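Local structure of maltose/maltodextrin-binding protein (Thermus thermophilus, 2GH9) at residues A[154-160]-A[348-353]; A[199-204]-A[355-361]; A[161-167]-A[257-263]. The protein binds maltotriose in the cleft of a periplasmic binding protein fold and probably hands the sugar to a membrane transporter. All coordinates share one frame; numbering follows the deposited sequence.

Contact 1: A[154-160]-A[348-353]; sequences GDPYFNF and WGNAIS. With GLC (alpha-D-glucopyranose), chain B; GLC (alpha-D-glucopyranose), chain C.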
loop_
_atom_site.group_PDB
_atom_site.type_symbol
_atom_site.label_atom_id
_atom_site.label_comp_id
_atom_site.label_asym_id
_atom_site.label_seq_id
_atom_site.Cartn_x
_atom_site.Cartn_y
_atom_site.Cartn_z
ATOM N N GLY A 154 6.095 12.464 -5.006
ATOM C CA GLY A 154 5.117 12.622 -6.050
ATOM C C GLY A 154 3.951 11.664 -5.989
ATOM O O GLY A 154 2.980 11.866 -6.675
ATOM N N ASP A 155 4.039 10.628 -5.151
ATOM C CA ASP A 155 3.029 9.561 -5.111
ATOM C C ASP A 155 1.760 9.903 -4.276
ATOM O O ASP A 155 1.853 10.236 -3.104
ATOM C CB ASP A 155 3.718 8.292 -4.602
ATOM C CG ASP A 155 2.902 7.024 -4.831
ATOM O OD1 ASP A 155 1.781 6.965 -4.317
ATOM O OD2 ASP A 155 3.404 6.072 -5.480
ATOM N N PRO A 156 0.567 9.803 -4.873
ATOM C CA PRO A 156 -0.682 10.178 -4.158
ATOM C C PRO A 156 -1.049 9.302 -2.926
ATOM O O PRO A 156 -1.444 9.821 -1.858
ATOM C CB PRO A 156 -1.762 10.079 -5.251
ATOM C CG PRO A 156 -1.190 9.246 -6.313
ATOM C CD PRO A 156 0.303 9.331 -6.247
ATOM N N TYR A 157 -0.906 7.989 -3.077
ATOM C CA TYR A 157 -0.975 7.046 -1.930
ATOM C C TYR A 157 -0.059 7.426 -0.744
ATOM O O TYR A 157 -0.499 7.474 0.398
ATOM C CB TYR A 157 -0.628 5.640 -2.426
ATOM C CG TYR A 157 -0.532 4.559 -1.371
ATOM C CD1 TYR A 157 -1.635 3.820 -1.032
ATOM C CD2 TYR A 157 0.692 4.256 -0.759
ATOM C CE1 TYR A 157 -1.565 2.810 -0.105
ATOM C CE2 TYR A 157 0.783 3.270 0.183
ATOM C CZ TYR A 157 -0.361 2.526 0.507
ATOM O OH TYR A 157 -0.329 1.515 1.443
ATOM N N PHE A 158 1.213 7.703 -1.005
ATOM C CA PHE A 158 2.155 8.049 0.084
ATOM C C PHE A 158 1.760 9.336 0.816
ATOM O O PHE A 158 1.945 9.471 2.035
ATOM C CB PHE A 158 3.574 8.177 -0.482
ATOM C CG PHE A 158 4.282 6.873 -0.636
ATOM C CD1 PHE A 158 5.271 6.506 0.265
ATOM C CD2 PHE A 158 3.973 6.019 -1.668
ATOM C CE1 PHE A 158 5.927 5.312 0.124
ATOM C CE2 PHE A 158 4.620 4.813 -1.798
ATOM C CZ PHE A 158 5.614 4.471 -0.915
ATOM N N ASN A 159 1.186 10.268 0.059
ATOM C CA ASN A 159 0.756 11.569 0.571
ATOM C C ASN A 159 -0.642 11.630 1.178
ATOM O O ASN A 159 -0.981 12.639 1.791
ATOM C CB ASN A 159 0.847 12.617 -0.545
ATOM C CG ASN A 159 2.252 13.050 -0.795
ATOM O OD1 ASN A 159 2.877 13.637 0.080
ATOM N ND2 ASN A 159 2.780 12.728 -1.961
ATOM N N PHE A 160 -1.457 10.581 1.017
ATOM C CA PHE A 160 -2.812 10.621 1.544
ATOM C C PHE A 160 -2.869 11.043 3.015
ATOM O O PHE A 160 -3.744 11.811 3.395
ATOM C CB PHE A 160 -3.592 9.318 1.343
ATOM C CG PHE A 160 -4.911 9.325 2.065
ATOM C CD1 PHE A 160 -5.941 10.152 1.630
ATOM C CD2 PHE A 160 -5.100 8.575 3.219
ATOM C CE1 PHE A 160 -7.144 10.189 2.302
ATOM C CE2 PHE A 160 -6.305 8.634 3.906
ATOM C CZ PHE A 160 -7.325 9.444 3.442
ATOM N N TRP A 348 -4.694 12.712 -9.369
ATOM C CA TRP A 348 -4.278 13.037 -7.997
ATOM C C TRP A 348 -2.777 13.177 -7.908
ATOM O O TRP A 348 -2.279 14.152 -7.345
ATOM C CB TRP A 348 -4.788 11.970 -7.016
ATOM C CG TRP A 348 -4.616 12.259 -5.548
ATOM C CD1 TRP A 348 -4.135 13.402 -4.958
ATOM C CD2 TRP A 348 -4.975 11.385 -4.480
ATOM N NE1 TRP A 348 -4.172 13.284 -3.590
ATOM C CE2 TRP A 348 -4.693 12.061 -3.267
ATOM C CE3 TRP A 348 -5.516 10.096 -4.425
ATOM C CZ2 TRP A 348 -4.913 11.481 -2.030
ATOM C CZ3 TRP A 348 -5.747 9.536 -3.202
ATOM C CH2 TRP A 348 -5.441 10.216 -2.018
ATOM N N GLY A 349 -2.066 12.206 -8.470
ATOM C CA GLY A 349 -0.616 12.205 -8.526
ATOM C C GLY A 349 -0.054 13.238 -9.497
ATOM O O GLY A 349 1.036 13.774 -9.287
ATOM N N ASN A 350 -0.798 13.506 -10.565
ATOM C CA ASN A 350 -0.429 14.573 -11.494
ATOM C C ASN A 350 -0.478 15.928 -10.783
ATOM O O ASN A 350 0.402 16.757 -10.965
ATOM C CB ASN A 350 -1.333 14.549 -12.736
ATOM C CG ASN A 350 -1.050 13.346 -13.660
ATOM O OD1 ASN A 350 -0.033 12.645 -13.523
ATOM N ND2 ASN A 350 -1.958 13.117 -14.620
ATOM N N ALA A 351 -1.494 16.133 -9.956
ATOM C CA ALA A 351 -1.627 17.370 -9.187
ATOM C C ALA A 351 -0.413 17.593 -8.279
ATOM O O ALA A 351 0.122 18.705 -8.204
ATOM C CB ALA A 351 -2.898 17.340 -8.374
ATOM N N ILE A 352 0.019 16.532 -7.588
ATOM C CA ILE A 352 1.130 16.625 -6.635
ATOM C C ILE A 352 2.426 16.948 -7.349
ATOM O O ILE A 352 3.195 17.827 -6.922
ATOM C CB ILE A 352 1.279 15.320 -5.775
ATOM C CG1 ILE A 352 0.037 15.135 -4.895
ATOM C CG2 ILE A 352 2.616 15.345 -4.949
ATOM C CD1 ILE A 352 -0.184 13.708 -4.335
ATOM N N SER A 353 2.685 16.224 -8.433
ATOM C CA SER A 353 3.873 16.466 -9.239
ATOM C C SER A 353 3.912 17.909 -9.795
ATOM O O SER A 353 4.968 18.525 -9.812
ATOM C CB SER A 353 3.969 15.433 -10.374
ATOM O OG SER A 353 4.347 14.172 -9.842
HETATM C C1 GLC B . 2.917 -0.004 -2.204
HETATM C C2 GLC B . 1.548 -0.458 -1.735
HETATM C C3 GLC B . 0.507 -0.172 -2.840
HETATM C C4 GLC B . 0.545 1.265 -3.335
HETATM C C5 GLC B . 1.974 1.661 -3.697
HETATM C C6 GLC B . 2.059 3.152 -4.042
HETATM O O2 GLC B . 1.569 -1.864 -1.471
HETATM O O3 GLC B . -0.788 -0.497 -2.383
HETATM O O4 GLC B . -0.318 1.412 -4.481
HETATM O O5 GLC B . 2.874 1.372 -2.603
HETATM O O6 GLC B . 3.136 3.438 -4.939
HETATM C C1 GLC C . -1.450 2.241 -4.236
HETATM C C2 GLC C . -2.623 1.542 -4.898
HETATM C C3 GLC C . -2.450 1.531 -6.408
HETATM C C4 GLC C . -2.214 2.954 -6.897
HETATM C C5 GLC C . -1.042 3.634 -6.172
HETATM C C6 GLC C . -0.862 5.112 -6.549
HETATM O O2 GLC C . -2.749 0.196 -4.403
HETATM O O3 GLC C . -3.611 0.985 -7.025
HETATM O O4 GLC C . -1.976 2.897 -8.303
HETATM O O5 GLC C . -1.257 3.571 -4.759
HETATM O O6 GLC C . 0.471 5.520 -6.221
HETATM O O HOH W 1 3.117 12.008 -9.197
#

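Contact 2: A[199-204]-A[355-361]; sequences IKDLRF and AIQRPDS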
loop_
_atom_site.group_PDB
_atom_site.type_symbol
_atom_site.label_atom_id
_atom_site.label_comp_id
_atom_site.label_asym_id
_atom_site.label_seq_id
_atom_site.Cartn_x
_atom_site.Cartn_y
_atom_site.Cartn_z
ATOM N N ILE A 199 3.083 19.795 1.132
ATOM C CA ILE A 199 3.959 18.961 0.315
ATOM C C ILE A 199 4.977 19.836 -0.431
ATOM O O ILE A 199 6.164 19.537 -0.407
ATOM C CB ILE A 199 3.199 18.004 -0.635
ATOM C CG1 ILE A 199 2.360 17.003 0.170
ATOM C CG2 ILE A 199 4.199 17.261 -1.550
ATOM C CD1 ILE A 199 1.167 16.397 -0.578
ATOM N N LYS A 200 4.532 20.929 -1.041
ATOM C CA LYS A 200 5.495 21.909 -1.604
ATOM C C LYS A 200 6.544 22.363 -0.594
ATOM O O LYS A 200 7.744 22.383 -0.894
ATOM C CB LYS A 200 4.785 23.133 -2.168
ATOM C CG LYS A 200 4.192 22.902 -3.505
ATOM C CD LYS A 200 3.403 24.133 -4.015
ATOM C CE LYS A 200 4.308 25.287 -4.462
ATOM N NZ LYS A 200 3.446 26.430 -4.934
ATOM N N ASP A 201 6.082 22.693 0.611
ATOM C CA ASP A 201 6.949 23.204 1.665
ATOM C C ASP A 201 8.013 22.208 2.050
ATOM O O ASP A 201 9.084 22.605 2.482
ATOM C CB ASP A 201 6.150 23.599 2.924
ATOM C CG ASP A 201 5.254 24.814 2.715
ATOM O OD1 ASP A 201 5.370 25.511 1.682
ATOM O OD2 ASP A 201 4.411 25.076 3.606
ATOM N N LEU A 202 7.710 20.910 1.934
ATOM C CA LEU A 202 8.686 19.854 2.215
ATOM C C LEU A 202 9.919 20.011 1.309
ATOM O O LEU A 202 11.009 19.581 1.650
ATOM C CB LEU A 202 8.051 18.442 2.047
ATOM C CG LEU A 202 7.096 17.948 3.161
ATOM C CD1 LEU A 202 6.473 16.583 2.845
ATOM C CD2 LEU A 202 7.812 17.865 4.498
ATOM N N ARG A 203 9.727 20.618 0.147
ATOM C CA ARG A 203 10.850 20.891 -0.751
ATOM C C ARG A 203 11.328 22.334 -0.618
ATOM O O ARG A 203 12.475 22.559 -0.331
ATOM C CB ARG A 203 10.464 20.603 -2.193
ATOM C CG ARG A 203 11.584 20.832 -3.213
ATOM C CD ARG A 203 11.168 20.270 -4.562
ATOM N NE ARG A 203 11.225 18.806 -4.550
ATOM C CZ ARG A 203 10.648 18.004 -5.442
ATOM N NH1 ARG A 203 9.943 18.500 -6.443
ATOM N NH2 ARG A 203 10.772 16.688 -5.322
ATOM N N PHE A 204 10.435 23.298 -0.803
ATOM C CA PHE A 204 10.859 24.693 -1.002
ATOM C C PHE A 204 11.020 25.537 0.269
ATOM O O PHE A 204 11.616 26.631 0.225
ATOM C CB PHE A 204 9.885 25.382 -1.943
ATOM C CG PHE A 204 9.746 24.700 -3.270
ATOM C CD1 PHE A 204 10.869 24.466 -4.065
ATOM C CD2 PHE A 204 8.496 24.277 -3.728
ATOM C CE1 PHE A 204 10.740 23.827 -5.304
ATOM C CE2 PHE A 204 8.368 23.637 -4.955
ATOM C CZ PHE A 204 9.491 23.418 -5.742
ATOM N N ALA A 355 2.385 20.537 -8.381
ATOM C CA ALA A 355 2.575 21.391 -7.214
ATOM C C ALA A 355 4.058 21.516 -6.861
ATOM O O ALA A 355 4.561 22.631 -6.672
ATOM C CB ALA A 355 1.760 20.870 -6.021
ATOM N N ILE A 356 4.766 20.389 -6.829
ATOM C CA ILE A 356 6.159 20.342 -6.363
ATOM C C ILE A 356 7.197 20.648 -7.445
ATOM O O ILE A 356 8.378 20.740 -7.159
ATOM C CB ILE A 356 6.500 18.973 -5.669
ATOM C CG1 ILE A 356 6.539 17.803 -6.672
ATOM C CG2 ILE A 356 5.496 18.705 -4.562
ATOM C CD1 ILE A 356 6.893 16.430 -6.069
ATOM N N GLN A 357 6.752 20.810 -8.681
ATOM C CA GLN A 357 7.657 21.077 -9.793
ATOM C C GLN A 357 8.256 22.485 -9.684
ATOM O O GLN A 357 9.452 22.662 -9.927
ATOM C CB GLN A 357 6.916 20.871 -11.114
ATOM C CG GLN A 357 7.428 21.639 -12.321
ATOM C CD GLN A 357 6.501 21.460 -13.507
ATOM O OE1 GLN A 357 5.717 22.363 -13.857
ATOM N NE2 GLN A 357 6.550 20.270 -14.110
ATOM N N ARG A 358 7.432 23.463 -9.303
ATOM C CA ARG A 358 7.898 24.843 -9.134
ATOM C C ARG A 358 7.293 25.518 -7.886
ATOM O O ARG A 358 6.152 25.228 -7.511
ATOM C CB ARG A 358 7.577 25.660 -10.390
ATOM C CG ARG A 358 6.089 25.916 -10.625
ATOM C CD ARG A 358 5.815 26.420 -12.048
ATOM N NE ARG A 358 6.276 27.802 -12.226
ATOM C CZ ARG A 358 5.533 28.897 -12.042
ATOM N NH1 ARG A 358 4.251 28.811 -11.674
ATOM N NH2 ARG A 358 6.076 30.103 -12.233
ATOM N N PRO A 359 8.068 26.418 -7.231
ATOM C CA PRO A 359 7.580 27.267 -6.121
ATOM C C PRO A 359 6.325 28.098 -6.436
ATOM O O PRO A 359 5.493 28.324 -5.547
ATOM C CB PRO A 359 8.758 28.206 -5.859
ATOM C CG PRO A 359 9.953 27.465 -6.324
ATOM C CD PRO A 359 9.503 26.653 -7.498
ATOM N N ASP A 360 6.190 28.532 -7.691
ATOM C CA ASP A 360 5.125 29.452 -8.105
ATOM C C ASP A 360 3.846 28.731 -8.565
ATOM O O ASP A 360 2.966 29.342 -9.181
ATOM C CB ASP A 360 5.629 30.336 -9.249
ATOM C CG ASP A 360 6.456 31.539 -8.777
ATOM O OD1 ASP A 360 7.368 31.395 -7.905
ATOM O OD2 ASP A 360 6.211 32.640 -9.338
ATOM N N SER A 361 3.730 27.438 -8.273
ATOM C CA SER A 361 2.600 26.662 -8.764
ATOM C C SER A 361 1.303 27.088 -8.085
ATOM O O SER A 361 1.227 27.190 -6.858
ATOM C CB SER A 361 2.855 25.158 -8.568
ATOM O OG SER A 361 2.856 24.804 -7.200
#

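Contact 3: A[161-167]-A[257-263]; sequences GFFKAFG and GAKNPWG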
loop_
_atom_site.group_PDB
_atom_site.type_symbol
_atom_site.label_atom_id
_atom_site.label_comp_id
_atom_site.label_asym_id
_atom_site.label_seq_id
_atom_site.Cartn_x
_atom_site.Cartn_y
_atom_site.Cartn_z
ATOM N N GLY A 161 -1.935 10.571 3.843
ATOM C CA GLY A 161 -1.949 10.900 5.262
ATOM C C GLY A 161 -1.948 12.385 5.563
ATOM O O GLY A 161 -2.569 12.832 6.524
ATOM N N PHE A 162 -1.256 13.143 4.735
ATOM C CA PHE A 162 -1.292 14.605 4.817
ATOM C C PHE A 162 -2.670 15.144 4.376
ATOM O O PHE A 162 -3.193 16.081 4.966
ATOM C CB PHE A 162 -0.175 15.216 3.965
ATOM C CG PHE A 162 1.182 14.672 4.270
ATOM C CD1 PHE A 162 1.581 14.461 5.579
ATOM C CD2 PHE A 162 2.083 14.396 3.237
ATOM C CE1 PHE A 162 2.841 13.947 5.873
ATOM C CE2 PHE A 162 3.335 13.901 3.513
ATOM C CZ PHE A 162 3.720 13.660 4.839
ATOM N N PHE A 163 -3.268 14.534 3.366
ATOM C CA PHE A 163 -4.621 14.919 2.955
ATOM C C PHE A 163 -5.655 14.653 4.071
ATOM O O PHE A 163 -6.529 15.488 4.326
ATOM C CB PHE A 163 -5.024 14.251 1.625
ATOM C CG PHE A 163 -4.469 14.939 0.394
ATOM C CD1 PHE A 163 -5.300 15.688 -0.445
ATOM C CD2 PHE A 163 -3.132 14.802 0.050
ATOM C CE1 PHE A 163 -4.799 16.303 -1.600
ATOM C CE2 PHE A 163 -2.616 15.422 -1.102
ATOM C CZ PHE A 163 -3.474 16.169 -1.932
ATOM N N LYS A 164 -5.514 13.515 4.748
ATOM C CA LYS A 164 -6.324 13.165 5.919
ATOM C C LYS A 164 -6.127 14.147 7.088
ATOM O O LYS A 164 -7.108 14.666 7.638
ATOM C CB LYS A 164 -6.034 11.719 6.356
ATOM C CG LYS A 164 -6.922 11.220 7.500
ATOM C CD LYS A 164 -6.950 9.699 7.570
ATOM C CE LYS A 164 -7.972 9.214 8.579
ATOM N NZ LYS A 164 -9.330 9.594 8.168
ATOM N N ALA A 165 -4.879 14.436 7.437
ATOM C CA ALA A 165 -4.598 15.437 8.459
ATOM C C ALA A 165 -5.346 16.770 8.172
ATOM O O ALA A 165 -6.001 17.332 9.052
ATOM C CB ALA A 165 -3.093 15.677 8.588
ATOM N N PHE A 166 -5.269 17.249 6.933
ATOM C CA PHE A 166 -5.867 18.537 6.564
ATOM C C PHE A 166 -7.384 18.503 6.340
ATOM O O PHE A 166 -7.999 19.557 6.174
ATOM C CB PHE A 166 -5.160 19.140 5.347
ATOM C CG PHE A 166 -3.811 19.718 5.660
ATOM C CD1 PHE A 166 -3.702 20.911 6.383
ATOM C CD2 PHE A 166 -2.659 19.100 5.228
ATOM C CE1 PHE A 166 -2.476 21.452 6.674
ATOM C CE2 PHE A 166 -1.427 19.648 5.503
ATOM C CZ PHE A 166 -1.341 20.835 6.246
ATOM N N GLY A 167 -7.993 17.316 6.353
ATOM C CA GLY A 167 -9.450 17.204 6.538
ATOM C C GLY A 167 -10.212 16.207 5.687
ATOM O O GLY A 167 -11.433 16.184 5.746
ATOM N N GLY A 257 -0.508 23.136 10.793
ATOM C CA GLY A 257 -1.728 23.703 10.204
ATOM C C GLY A 257 -2.891 22.731 9.995
ATOM O O GLY A 257 -4.023 23.169 9.750
ATOM N N ALA A 258 -2.614 21.427 10.062
ATOM C CA ALA A 258 -3.633 20.387 9.899
ATOM C C ALA A 258 -4.493 20.266 11.155
ATOM O O ALA A 258 -3.984 20.170 12.264
ATOM C CB ALA A 258 -2.988 19.038 9.549
ATOM N N LYS A 259 -5.802 20.298 10.956
ATOM C CA LYS A 259 -6.778 20.199 12.048
ATOM C C LYS A 259 -6.962 18.794 12.624
ATOM O O LYS A 259 -7.450 18.647 13.746
ATOM C CB LYS A 259 -8.140 20.721 11.578
ATOM C CG LYS A 259 -8.768 19.943 10.420
ATOM C CD LYS A 259 -10.030 20.593 9.951
ATOM C CE LYS A 259 -10.793 19.672 9.013
ATOM N NZ LYS A 259 -11.961 20.349 8.350
ATOM N N ASN A 260 -6.579 17.773 11.846
ATOM C CA ASN A 260 -6.703 16.376 12.254
ATOM C C ASN A 260 -5.363 15.656 12.282
ATOM O O ASN A 260 -4.420 16.075 11.590
ATOM C CB ASN A 260 -7.682 15.658 11.330
ATOM C CG ASN A 260 -9.088 16.196 11.464
ATOM O OD1 ASN A 260 -9.443 16.759 12.504
ATOM N ND2 ASN A 260 -9.888 16.034 10.433
ATOM N N PRO A 261 -5.258 14.576 13.085
ATOM C CA PRO A 261 -4.010 13.826 13.030
ATOM C C PRO A 261 -3.668 13.212 11.658
ATOM O O PRO A 261 -4.555 12.916 10.850
ATOM C CB PRO A 261 -4.196 12.749 14.117
ATOM C CG PRO A 261 -5.206 13.351 15.053
ATOM C CD PRO A 261 -6.168 14.029 14.118
ATOM N N TRP A 262 -2.376 13.078 11.386
ATOM C CA TRP A 262 -1.921 12.265 10.279
ATOM C C TRP A 262 -2.550 10.853 10.375
ATOM O O TRP A 262 -2.590 10.262 11.447
ATOM C CB TRP A 262 -0.409 12.162 10.262
ATOM C CG TRP A 262 0.125 11.221 9.200
ATOM C CD1 TRP A 262 0.415 11.534 7.903
ATOM C CD2 TRP A 262 0.495 9.839 9.365
ATOM N NE1 TRP A 262 0.893 10.439 7.246
ATOM C CE2 TRP A 262 0.945 9.379 8.109
ATOM C CE3 TRP A 262 0.447 8.935 10.440
ATOM C CZ2 TRP A 262 1.384 8.065 7.904
ATOM C CZ3 TRP A 262 0.865 7.607 10.226
ATOM C CH2 TRP A 262 1.340 7.198 8.979
ATOM N N GLY A 263 -3.021 10.330 9.248
ATOM C CA GLY A 263 -3.488 8.945 9.167
ATOM C C GLY A 263 -3.365 8.422 7.747
ATOM O O GLY A 263 -3.916 9.021 6.814
HETATM O O HOH W 2 -6.619 21.580 8.357
#

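Contact 1: A[154-160]-A[348-353]
Pro156 lies on one face of the Trp348 indole, its CB 3.8 Å from the centroid of the five-membered ring in a CH-pi contact, while Phe160 CD1 meets the far rim of the indole at the edge, 3.7 Å from Trp348 CH2. Pointing away from 348-353, the Tyr157 ring carries a glucose on one face: C4 of the chain B glucose stands above the ring centre. O6 of the same glucose lies at the edge of the Phe158 ring. With CG anti to the backbone N (chi1 -172°), Trp348 brings its indole over helix 156-166. Ile352 completes the apolar seam, pressing CD1 against Pro156 CA at 3.6 Å and against the amide of Asn159. There ND2 donates to Asp155 O, from above the carbonyl plane, and to Ile153 O, and OD1 pairs with Tyr151 OH. No direct hydrogen bond joins the segments; a water donates to Gly154 O and Gly349 O and accepts from Ser353 OG (2.6 Å). Asp155, N-cap of helix 156-166, takes a weak bond from Phe158 N on OD1. The helix start thus packs on protein carbon, while the Asp155 carboxylate accepts from O6 of two adjacent glucose units of the maltotriose, OD1 from chain C and OD2 from chain B, both at 2.7 Å, and Tyr157 stacks on the chain B unit, consistent with a part in holding the sugar.

Contact 2: A[199-204]-A[355-361]
Lys200 reaches the turn after helix 341-357 because CG lies anti to its carbonyl carbon (chi1 -79°) and the otherwise extended chain bends at chi3 (74°), carrying NZ past Ala355 O to Ser361. Ser361 OG, set between its own backbone N and carbonyl carbon (chi1 68°), faces that ammonium. NZ donates to three oxygens: Ser361 OG at 2.9 Å, Ser361 O at 3.0 Å on a lone pair in the carbonyl plane, and Pro359 O at 2.9 Å from well above its carbonyl plane. Ser361 OG in turn donates to Ala355 O at 2.8 Å, tying the type I turn 358-361 back onto the last turn of the helix. The ammonium is thus met by three neutral oxygens, which probably fix its rotation, while the lysine methylenes run alongside Ala355.

Arg203 crosses Ile356 at about a right angle. NH1 donates to Ile356 O at 2.8 Å, although the bond is bent and comes from above the carbonyl plane; NE is taken by Val209 O, so the guanidinium links the helix end to the chain beyond it. Phe204 is sandwiched: Pro359 CG sits over the ring centre, 3.9 Å from the centroid in a CH-pi contact, and Arg203 CG covers the opposite face. Deeper in, Ile199 and Ile356 touch through their CG2 methyls at 3.6 Å.

The contact joins the C-terminal end of helix 189-204 to that of helix 341-357. Helix 363-378 closes the side of Lys200 and Ser361 through Val363 and Ile366, and helix 156-166 packs on Ile199 through Asn159, Phe162 and Phe163.

Contact 3: A[161-167]-A[257-263]
Ala165 and Ala258 press methyl to methyl, CB to CB at 3.5 Å, a tight fit that brings the loop directly against the helix. The one direct hydrogen bond between the segments is close by: Asn260 N donates to Ala165 O at 2.9 Å, in the carbonyl plane. Ala258 CB also lies over one face of the Phe166 ring, displaced toward its rim and 3.8 Å from the centroid, a CH-pi contact. At the start of the segment, Gly161 CA approaches Gly263 O at 3.1 Å in a CA-H...O contact, and the pyrrole side of Trp262 sits against the bare Gly161 backbone, CD1 to C at 3.4 Å. The Phe162 ring meets Trp262 obliquely, the planes at 54°.

The helix stops here in a Schellman motif: Gly167 takes positive phi, and its N makes two weak bonds back, to Phe163 O and Lys164 O. Residues 257-263 belong to the loop between strands 247-250 and 265-273, which starts beside the end of helix 156-166 and runs back along its last turns, against the helix direction. A water bridges the end, donating to Phe166 O and accepting from Lys259 N.

Further out, Lys164 CD comes within 3.2 Å of Gly263 O, a buried oxygen with no hydrogen-bond partner in the model, before the chain bends at chi4 (64°) to put NZ on Glu169 O. Phe198 meets the Phe162 ring edge-to-face, Pro255 backs both Phe162 and Ala165, and Lys194 and Phe198 of helix 189-204 pack on Phe166.

How the contacts relate
Helix 156-166 carries contact 1 at its start and contact 3 on its later turns, their centres about 15 Å apart; helix 341-357 serves contact 1 and, at its C-terminal end, contact 2, with centres about 13 Å apart. The centres of contacts 2 and 3 are about 18 Å apart. Along the chain, contact 3 is nested within the loop closed by contact 1, whereas contact 2 crosses both. Ile199 touches both other contacts, at Asn159 and Ile352 of contact 1 and Phe162 and Phe163 of contact 3; Trp348 also meets Phe163. Helix 156-166 thus runs from the maltotriose pocket at contact 1 to contact 3, and helix 341-357 from contact 1 to the turn at 358-361.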